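Local coordinates for S-adenosyl-L-methionine methyl transferase (Ruegeria pomeroyi DSS-3, PDB 3IHT), which binds S-adenosylmethionine and probably transfers its methyl group to an acceptor substrate, at residues A33-L47 with F103-G115. Residues are numbered along the deposited sequence; the frame is centred on the assembly and turned at random.
Sequences AIAQTAGLSGPVYEL and FGATASLVHADLG. With SAM (S-adenosylmethionine), chain C.
Leu109 rests its two methyls against the last turns of helix 15-36: CD1 lies 3.7 Å from Ala33 CB, while CD2 meets Ile34 CG1 and also Val44 CG1. With CG anti to the backbone N (chi1 172°), the Leu109 side chain runs alongside Val44 on the same sheet face. On the other face, Leu47 CD1 packs 3.7 Å from Val110 CG1, and Ala107 CB sits over the Tyr45 ring, 4.0 Å from its centroid and 15° off the normal, a CH-pi contact. The Tyr45 hydroxyl ends near the ring edge of Phe103 and shares a water with Gly104 O.

Between these layers strands 44-47 and 109-112 run parallel, their axes 11° apart; Tyr45 N to Leu109 O, His111 N to Tyr45 O and Leu47 N to His111 O, all nearly straight, fix the register. Where the second strand turns at Ser108, its OG donates to Gly42 O (2.7 Å) from above the carbonyl plane. Toward the cofactor, His111 ND1 donates to Glu46 OE1 (2.6 Å), close to the ring plane and on the syn side of the carboxylate, though somewhat out of the carboxylate plane; Thr54 OG1 is hydrogen-bonded to OE2, so both oxygens are held. With alanine at Glu46 both carboxylate oxygens vanish, which is likely to leave His111 ND1 and Thr54 OG1 without their partners and the imidazole freer to turn. Beyond the strand, Asp113 OD2 accepts from SAM N (2.8 Å), while Asp113 OD1 is hydrogen-bonded to Ser146 OG.

These are central strands of a Rossmann-like methyltransferase sheet, flanked by strands 67-71 and 141-145; helices 15-36 and 53-61 cover the Leu109 and His111 face, helix 119-133 the Leu47 and Val110 face.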
ATOM      1  N   ALA A  33      17.027   5.400  10.212  1.00 16.35           N
ATOM      2  CA  ALA A  33      18.266   4.819   9.676  1.00 16.76           C
ATOM      3  C   ALA A  33      19.112   5.858   8.918  1.00 16.86           C
ATOM      4  O   ALA A  33      20.338   5.886   9.073  1.00 16.85           O
ATOM      5  CB  ALA A  33      17.991   3.592   8.814  1.00 16.49           C
ATOM      6  N   ILE A  34      18.456   6.747   8.153  1.00 17.34           N
ATOM      7  CA  ILE A  34      19.159   7.824   7.460  1.00 17.49           C
ATOM      8  C   ILE A  34      19.865   8.737   8.479  1.00 18.02           C
ATOM      9  O   ILE A  34      21.058   9.053   8.348  1.00 18.25           O
ATOM     10  CB  ILE A  34      18.202   8.664   6.528  1.00 17.07           C
ATOM     11  CG1 ILE A  34      17.731   7.812   5.339  1.00 18.36           C
ATOM     12  CG2 ILE A  34      18.903   9.999   6.076  1.00 18.93           C
ATOM     13  CD1 ILE A  34      16.456   8.370   4.628  1.00 18.49           C
ATOM     14  N   ALA A  35      19.147   9.144   9.515  1.00 18.60           N
ATOM     15  CA  ALA A  35      19.726   9.995  10.557  1.00 19.06           C
ATOM     16  C   ALA A  35      20.914   9.337  11.256  1.00 19.13           C
ATOM     17  O   ALA A  35      21.965   9.976  11.500  1.00 19.42           O
ATOM     18  CB  ALA A  35      18.644  10.378  11.592  1.00 18.63           C
ATOM     19  N   GLN A  36      20.736   8.068  11.572  1.00 19.89           N
ATOM     20  CA  GLN A  36      21.733   7.271  12.282  1.00 20.27           C
ATOM     21  C   GLN A  36      22.969   6.981  11.442  1.00 20.08           C
ATOM     22  O   GLN A  36      23.995   6.586  12.002  1.00 20.98           O
ATOM     23  CB  GLN A  36      21.134   5.940  12.712  1.00 20.72           C
ATOM     24  CG  GLN A  36      20.157   6.065  13.856  1.00 23.09           C
ATOM     25  CD  GLN A  36      20.871   6.316  15.162  1.00 27.84           C
ATOM     26  OE1 GLN A  36      21.777   5.553  15.536  1.00 32.24           O
ATOM     27  NE2 GLN A  36      20.498   7.390  15.855  1.00 26.38           N
ATOM     28  N   THR A  37      22.880   7.183  10.132  1.00 18.23           N
ATOM     29  CA  THR A  37      24.013   6.969   9.217  1.00 17.86           C
ATOM     30  C   THR A  37      24.501   8.235   8.511  1.00 18.47           C
ATOM     31  O   THR A  37      25.267   8.149   7.543  1.00 18.09           O
ATOM     32  CB  THR A  37      23.687   5.877   8.166  1.00 16.38           C
ATOM     33  OG1 THR A  37      22.518   6.227   7.430  1.00 14.93           O
ATOM     34  CG2 THR A  37      23.484   4.495   8.872  1.00 15.47           C
ATOM     35  N   ALA A  38      24.057   9.394   8.992  1.00 18.89           N
ATOM     36  CA  ALA A  38      24.345  10.674   8.341  1.00 19.41           C
ATOM     37  C   ALA A  38      25.861  11.013   8.380  1.00 19.70           C
ATOM     38  O   ALA A  38      26.345  11.812   7.578  1.00 20.27           O
ATOM     39  CB  ALA A  38      23.529  11.799   8.996  1.00 19.91           C
ATOM     40  N   GLY A  39      26.617  10.421   9.294  1.00 19.07           N
ATOM     41  CA  GLY A  39      28.078  10.618   9.289  1.00 19.41           C
ATOM     42  C   GLY A  39      28.854   9.732   8.300  1.00 19.00           C
ATOM     43  O   GLY A  39      30.099   9.797   8.236  1.00 17.52           O
ATOM     44  N   LEU A  40      28.142   8.888   7.547  1.00 18.24           N
ATOM     45  CA  LEU A  40      28.764   8.012   6.545  1.00 18.23           C
ATOM     46  C   LEU A  40      28.500   8.591   5.149  1.00 18.75           C
ATOM     47  O   LEU A  40      27.473   9.238   4.946  1.00 18.87           O
ATOM     48  CB  LEU A  40      28.191   6.596   6.640  1.00 17.99           C
ATOM     49  CG  LEU A  40      28.332   5.904   8.002  1.00 17.75           C
ATOM     50  CD1 LEU A  40      27.687   4.496   7.966  1.00 17.81           C
ATOM     51  CD2 LEU A  40      29.821   5.833   8.454  1.00 16.41           C
ATOM     52  N   SER A  41      29.420   8.390   4.213  1.00 18.01           N
ATOM     53  CA  SER A  41      29.260   8.982   2.888  1.00 18.91           C
ATOM     54  C   SER A  41      29.060   7.964   1.781  1.00 18.77           C
ATOM     55  O   SER A  41      28.826   8.347   0.647  1.00 18.00           O
ATOM     56  CB  SER A  41      30.424   9.896   2.546  1.00 18.88           C
ATOM     57  OG  SER A  41      31.607   9.161   2.461  1.00 21.59           O
ATOM     58  N   GLY A  42      29.170   6.684   2.107  1.00 18.76           N
ATOM     59  CA  GLY A  42      28.894   5.631   1.143  1.00 17.95           C
ATOM     60  C   GLY A  42      27.422   5.569   0.764  1.00 17.31           C
ATOM     61  O   GLY A  42      26.554   6.142   1.443  1.00 16.66           O
ATOM     62  N   PRO A  43      27.115   4.863  -0.328  1.00 17.04           N
ATOM     63  CA  PRO A  43      25.754   4.927  -0.866  1.00 18.01           C
ATOM     64  C   PRO A  43      24.685   4.184  -0.081  1.00 17.36           C
ATOM     65  O   PRO A  43      24.959   3.347   0.773  1.00 16.48           O
ATOM     66  CB  PRO A  43      25.892   4.293  -2.260  1.00 18.91           C
ATOM     67  CG  PRO A  43      27.008   3.399  -2.153  1.00 19.72           C
ATOM     68  CD  PRO A  43      28.000   4.086  -1.201  1.00 17.80           C
ATOM     69  N   VAL A  44      23.458   4.547  -0.400  1.00 16.74           N
ATOM     70  CA  VAL A  44      22.264   3.856   0.033  1.00 16.50           C
ATOM     71  C   VAL A  44      21.878   2.893  -1.079  1.00 16.10           C
ATOM     72  O   VAL A  44      21.869   3.268  -2.256  1.00 16.48           O
ATOM     73  CB  VAL A  44      21.137   4.849   0.284  1.00 16.66           C
ATOM     74  CG1 VAL A  44      19.837   4.123   0.640  1.00 15.99           C
ATOM     75  CG2 VAL A  44      21.581   5.938   1.338  1.00 17.10           C
ATOM     76  N   TYR A  45      21.628   1.643  -0.716  1.00 14.74           N
ATOM     77  CA  TYR A  45      21.164   0.638  -1.667  1.00 15.35           C
ATOM     78  C   TYR A  45      19.697   0.370  -1.414  1.00 16.92           C
ATOM     79  O   TYR A  45      19.305   0.051  -0.286  1.00 17.88           O
ATOM     80  CB  TYR A  45      21.940  -0.695  -1.558  1.00 15.96           C
ATOM     81  CG  TYR A  45      23.408  -0.703  -1.974  1.00 15.51           C
ATOM     82  CD1 TYR A  45      24.004   0.399  -2.616  1.00 16.65           C
ATOM     83  CD2 TYR A  45      24.213  -1.811  -1.716  1.00 17.24           C
ATOM     84  CE1 TYR A  45      25.334   0.403  -2.976  1.00 17.43           C
ATOM     85  CE2 TYR A  45      25.559  -1.829  -2.115  1.00 16.42           C
ATOM     86  CZ  TYR A  45      26.111  -0.713  -2.751  1.00 15.71           C
ATOM     87  OH  TYR A  45      27.443  -0.689  -3.122  1.00 18.37           O
ATOM     88  N   GLU A  46      18.893   0.451  -2.469  1.00 16.60           N
ATOM     89  CA  GLU A  46      17.457   0.166  -2.428  1.00 16.23           C
ATOM     90  C   GLU A  46      17.229  -1.130  -3.187  1.00 16.38           C
ATOM     91  O   GLU A  46      17.397  -1.172  -4.411  1.00 15.67           O
ATOM     92  CB  GLU A  46      16.697   1.335  -3.086  1.00 16.66           C
ATOM     93  CG  GLU A  46      15.207   1.124  -3.345  1.00 17.13           C
ATOM     94  CD  GLU A  46      14.348   1.183  -2.093  1.00 21.22           C
ATOM     95  OE1 GLU A  46      14.919   1.162  -0.976  1.00 23.24           O
ATOM     96  OE2 GLU A  46      13.108   1.270  -2.216  1.00 21.01           O
ATOM     97  N   LEU A  47      16.879  -2.198  -2.469  1.00 15.66           N
ATOM     98  CA  LEU A  47      16.720  -3.507  -3.084  1.00 16.39           C
ATOM     99  C   LEU A  47      15.247  -3.712  -3.392  1.00 17.53           C
ATOM    100  O   LEU A  47      14.417  -3.929  -2.470  1.00 18.36           O
ATOM    101  CB  LEU A  47      17.266  -4.631  -2.161  1.00 16.46           C
ATOM    102  CG  LEU A  47      18.701  -4.417  -1.685  1.00 18.72           C
ATOM    103  CD1 LEU A  47      19.205  -5.632  -0.856  1.00 20.57           C
ATOM    104  CD2 LEU A  47      19.646  -4.159  -2.857  1.00 18.79           C
ATOM    105  N   PHE A 103      32.220  -1.949  -5.769  1.00 22.80           N
ATOM    106  CA  PHE A 103      32.181  -0.902  -4.740  1.00 22.85           C
ATOM    107  C   PHE A 103      32.709  -1.307  -3.368  1.00 22.34           C
ATOM    108  O   PHE A 103      32.930  -0.441  -2.527  1.00 22.72           O
ATOM    109  CB  PHE A 103      30.747  -0.361  -4.518  1.00 22.61           C
ATOM    110  CG  PHE A 103      30.169   0.411  -5.675  1.00 24.64           C
ATOM    111  CD1 PHE A 103      30.980   1.167  -6.544  1.00 26.56           C
ATOM    112  CD2 PHE A 103      28.806   0.425  -5.878  1.00 23.56           C
ATOM    113  CE1 PHE A 103      30.399   1.887  -7.601  1.00 26.26           C
ATOM    114  CE2 PHE A 103      28.226   1.138  -6.923  1.00 25.52           C
ATOM    115  CZ  PHE A 103      29.018   1.862  -7.786  1.00 26.08           C
ATOM    116  N   GLY A 104      32.886  -2.602  -3.131  1.00 22.03           N
ATOM    117  CA  GLY A 104      33.319  -3.109  -1.830  1.00 21.74           C
ATOM    118  C   GLY A 104      32.352  -2.859  -0.681  1.00 21.01           C
ATOM    119  O   GLY A 104      31.162  -2.567  -0.879  1.00 20.87           O
ATOM    120  N   ALA A 105      32.861  -2.986   0.535  1.00 20.28           N
ATOM    121  CA  ALA A 105      32.042  -2.884   1.748  1.00 19.31           C
ATOM    122  C   ALA A 105      31.843  -1.430   2.162  1.00 19.04           C
ATOM    123  O   ALA A 105      32.267  -1.028   3.252  1.00 19.25           O
ATOM    124  CB  ALA A 105      32.684  -3.670   2.888  1.00 19.03           C
ATOM    125  N   THR A 106      31.190  -0.654   1.310  1.00 18.35           N
ATOM    126  CA  THR A 106      31.079   0.783   1.497  1.00 17.91           C
ATOM    127  C   THR A 106      29.670   1.309   1.647  1.00 18.05           C
ATOM    128  O   THR A 106      29.484   2.514   1.808  1.00 17.36           O
ATOM    129  CB  THR A 106      31.738   1.505   0.332  1.00 18.42           C
ATOM    130  OG1 THR A 106      31.135   1.075  -0.888  1.00 19.93           O
ATOM    131  CG2 THR A 106      33.288   1.259   0.353  1.00 18.72           C
ATOM    132  N   ALA A 107      28.655   0.441   1.616  1.00 17.06           N
ATOM    133  CA  ALA A 107      27.288   0.943   1.713  1.00 16.65           C
ATOM    134  C   ALA A 107      27.002   1.463   3.116  1.00 15.95           C
ATOM    135  O   ALA A 107      27.359   0.816   4.124  1.00 16.96           O
ATOM    136  CB  ALA A 107      26.251  -0.158   1.343  1.00 16.69           C
ATOM    137  N   SER A 108      26.316   2.597   3.200  1.00 16.02           N
ATOM    138  CA  SER A 108      25.953   3.174   4.503  1.00 16.00           C
ATOM    139  C   SER A 108      24.615   2.654   4.981  1.00 17.21           C
ATOM    140  O   SER A 108      24.340   2.612   6.181  1.00 17.20           O
ATOM    141  CB  SER A 108      25.923   4.709   4.423  1.00 16.56           C
ATOM    142  OG  SER A 108      24.992   5.180   3.443  1.00 16.83           O
ATOM    143  N   LEU A 109      23.741   2.312   4.038  1.00 16.31           N
ATOM    144  CA  LEU A 109      22.369   1.933   4.356  1.00 16.05           C
ATOM    145  C   LEU A 109      21.872   1.028   3.240  1.00 16.26           C
ATOM    146  O   LEU A 109      21.946   1.410   2.061  1.00 16.81           O
ATOM    147  CB  LEU A 109      21.473   3.178   4.479  1.00 15.51           C
ATOM    148  CG  LEU A 109      19.970   3.009   4.635  1.00 16.79           C
ATOM    149  CD1 LEU A 109      19.604   2.112   5.848  1.00 18.86           C
ATOM    150  CD2 LEU A 109      19.277   4.362   4.739  1.00 18.73           C
ATOM    151  N   VAL A 110      21.367  -0.139   3.590  1.00 15.64           N
ATOM    152  CA  VAL A 110      20.771  -1.075   2.628  1.00 16.32           C
ATOM    153  C   VAL A 110      19.333  -1.293   3.074  1.00 17.86           C
ATOM    154  O   VAL A 110      19.076  -1.672   4.232  1.00 16.96           O
ATOM    155  CB  VAL A 110      21.553  -2.430   2.517  1.00 17.03           C
ATOM    156  CG1 VAL A 110      20.860  -3.430   1.545  1.00 15.83           C
ATOM    157  CG2 VAL A 110      23.027  -2.163   2.120  1.00 16.19           C
ATOM    158  N   HIS A 111      18.397  -0.989   2.167  1.00 17.56           N
ATOM    159  CA  HIS A 111      16.968  -1.153   2.410  1.00 17.77           C
ATOM    160  C   HIS A 111      16.410  -2.226   1.496  1.00 18.97           C
ATOM    161  O   HIS A 111      16.623  -2.154   0.272  1.00 19.83           O
ATOM    162  CB  HIS A 111      16.187   0.147   2.158  1.00 17.05           C
ATOM    163  CG  HIS A 111      14.705  -0.042   2.272  1.00 19.44           C
ATOM    164  ND1 HIS A 111      13.819   0.290   1.265  1.00 20.63           N
ATOM    165  CD2 HIS A 111      13.956  -0.558   3.280  1.00 20.90           C
ATOM    166  CE1 HIS A 111      12.593  -0.047   1.643  1.00 22.53           C
ATOM    167  NE2 HIS A 111      12.653  -0.586   2.852  1.00 20.10           N
ATOM    168  N   ALA A 112      15.725  -3.220   2.066  1.00 18.95           N
ATOM    169  CA  ALA A 112      15.087  -4.265   1.287  1.00 20.34           C
ATOM    170  C   ALA A 112      13.597  -4.338   1.563  1.00 20.96           C
ATOM    171  O   ALA A 112      13.165  -4.436   2.717  1.00 20.28           O
ATOM    172  CB  ALA A 112      15.769  -5.642   1.540  1.00 20.32           C
ATOM    173  N   ASP A 113      12.816  -4.315   0.484  1.00 21.89           N
ATOM    174  CA  ASP A 113      11.384  -4.571   0.523  1.00 23.08           C
ATOM    175  C   ASP A 113      11.089  -5.461  -0.708  1.00 24.03           C
ATOM    176  O   ASP A 113      10.541  -5.014  -1.706  1.00 25.87           O
ATOM    177  CB  ASP A 113      10.612  -3.233   0.465  1.00 23.55           C
ATOM    178  CG  ASP A 113       9.106  -3.392   0.589  1.00 24.36           C
ATOM    179  OD1 ASP A 113       8.631  -4.344   1.278  1.00 24.25           O
ATOM    180  OD2 ASP A 113       8.364  -2.542  -0.038  1.00 23.58           O
ATOM    181  N   LEU A 114      11.592  -6.686  -0.648  1.00 24.65           N
ATOM    182  CA  LEU A 114      11.624  -7.605  -1.777  1.00 24.95           C
ATOM    183  C   LEU A 114      10.456  -8.597  -1.780  1.00 25.71           C
ATOM    184  O   LEU A 114      10.296  -9.372  -2.748  1.00 25.37           O
ATOM    185  CB  LEU A 114      12.957  -8.367  -1.773  1.00 25.07           C
ATOM    186  CG  LEU A 114      14.190  -7.490  -2.059  1.00 24.99           C
ATOM    187  CD1 LEU A 114      15.476  -8.054  -1.333  1.00 23.64           C
ATOM    188  CD2 LEU A 114      14.384  -7.367  -3.567  1.00 24.52           C
ATOM    189  N   GLY A 115       9.638  -8.573  -0.726  1.00 26.25           N
ATOM    190  CA  GLY A 115       8.578  -9.550  -0.567  1.00 27.26           C
ATOM    191  C   GLY A 115       7.447  -9.432  -1.561  1.00 28.59           C
ATOM    192  O   GLY A 115       7.112  -8.326  -2.016  1.00 29.73           O
TER
HETATM  193  N   SAM C 200       9.577  -0.727  -1.744  1.00 22.92           N
HETATM  194  CA  SAM C 200       8.800  -0.542  -3.017  1.00 22.42           C
HETATM  195  C   SAM C 200       7.880   0.699  -2.940  1.00 22.09           C
HETATM  196  O   SAM C 200       7.101   1.006  -3.875  1.00 20.79           O
HETATM  197  OXT SAM C 200       7.835   1.354  -1.871  1.00 22.28           O
HETATM  198  CB  SAM C 200       8.027  -1.815  -3.421  1.00 22.44           C
HETATM  199  CG  SAM C 200       8.909  -2.994  -3.890  1.00 22.24           C
HETATM  200  SD  SAM C 200       7.939  -4.454  -4.480  1.00 17.48           S
HETATM  201  CE  SAM C 200       7.166  -4.911  -2.895  1.00 27.12           C
HETATM  202  C5' SAM C 200       9.314  -5.675  -4.635  1.00 26.02           C
HETATM  203  C4' SAM C 200      10.282  -5.437  -5.785  1.00 26.28           C
HETATM  204  O4' SAM C 200      11.427  -6.296  -5.598  1.00 26.05           O
HETATM  205  C3' SAM C 200       9.713  -5.757  -7.172  1.00 25.67           C
HETATM  206  O3' SAM C 200       9.854  -4.661  -8.078  1.00 26.14           O
HETATM  207  C2' SAM C 200      10.477  -6.996  -7.628  1.00 25.41           C
HETATM  208  O2' SAM C 200      10.677  -7.172  -9.044  1.00 23.79           O
HETATM  209  C1' SAM C 200      11.786  -6.823  -6.874  1.00 25.64           C
HETATM  210  N9  SAM C 200      12.528  -8.103  -6.723  1.00 26.66           N
HETATM  211  C8  SAM C 200      12.098  -9.234  -6.054  1.00 28.25           C
HETATM  212  N7  SAM C 200      13.069 -10.181  -6.128  1.00 27.36           N
HETATM  213  C5  SAM C 200      14.108  -9.680  -6.840  1.00 26.91           C
HETATM  214  C6  SAM C 200      15.343 -10.222  -7.197  1.00 25.59           C
HETATM  215  N6  SAM C 200      15.682 -11.492  -6.874  1.00 22.57           N
HETATM  216  N1  SAM C 200      16.211  -9.410  -7.905  1.00 21.32           N
HETATM  217  C2  SAM C 200      15.897  -8.123  -8.287  1.00 23.47           C
HETATM  218  N3  SAM C 200      14.653  -7.594  -7.939  1.00 24.37           N
HETATM  219  C4  SAM C 200      13.790  -8.364  -7.217  1.00 25.98           C
HETATM  220  O   HOH W   1      29.407   4.436   4.091  1.00 16.02           O
HETATM  221  O   HOH W   2      28.890  -2.759  -2.564  1.00 17.07           O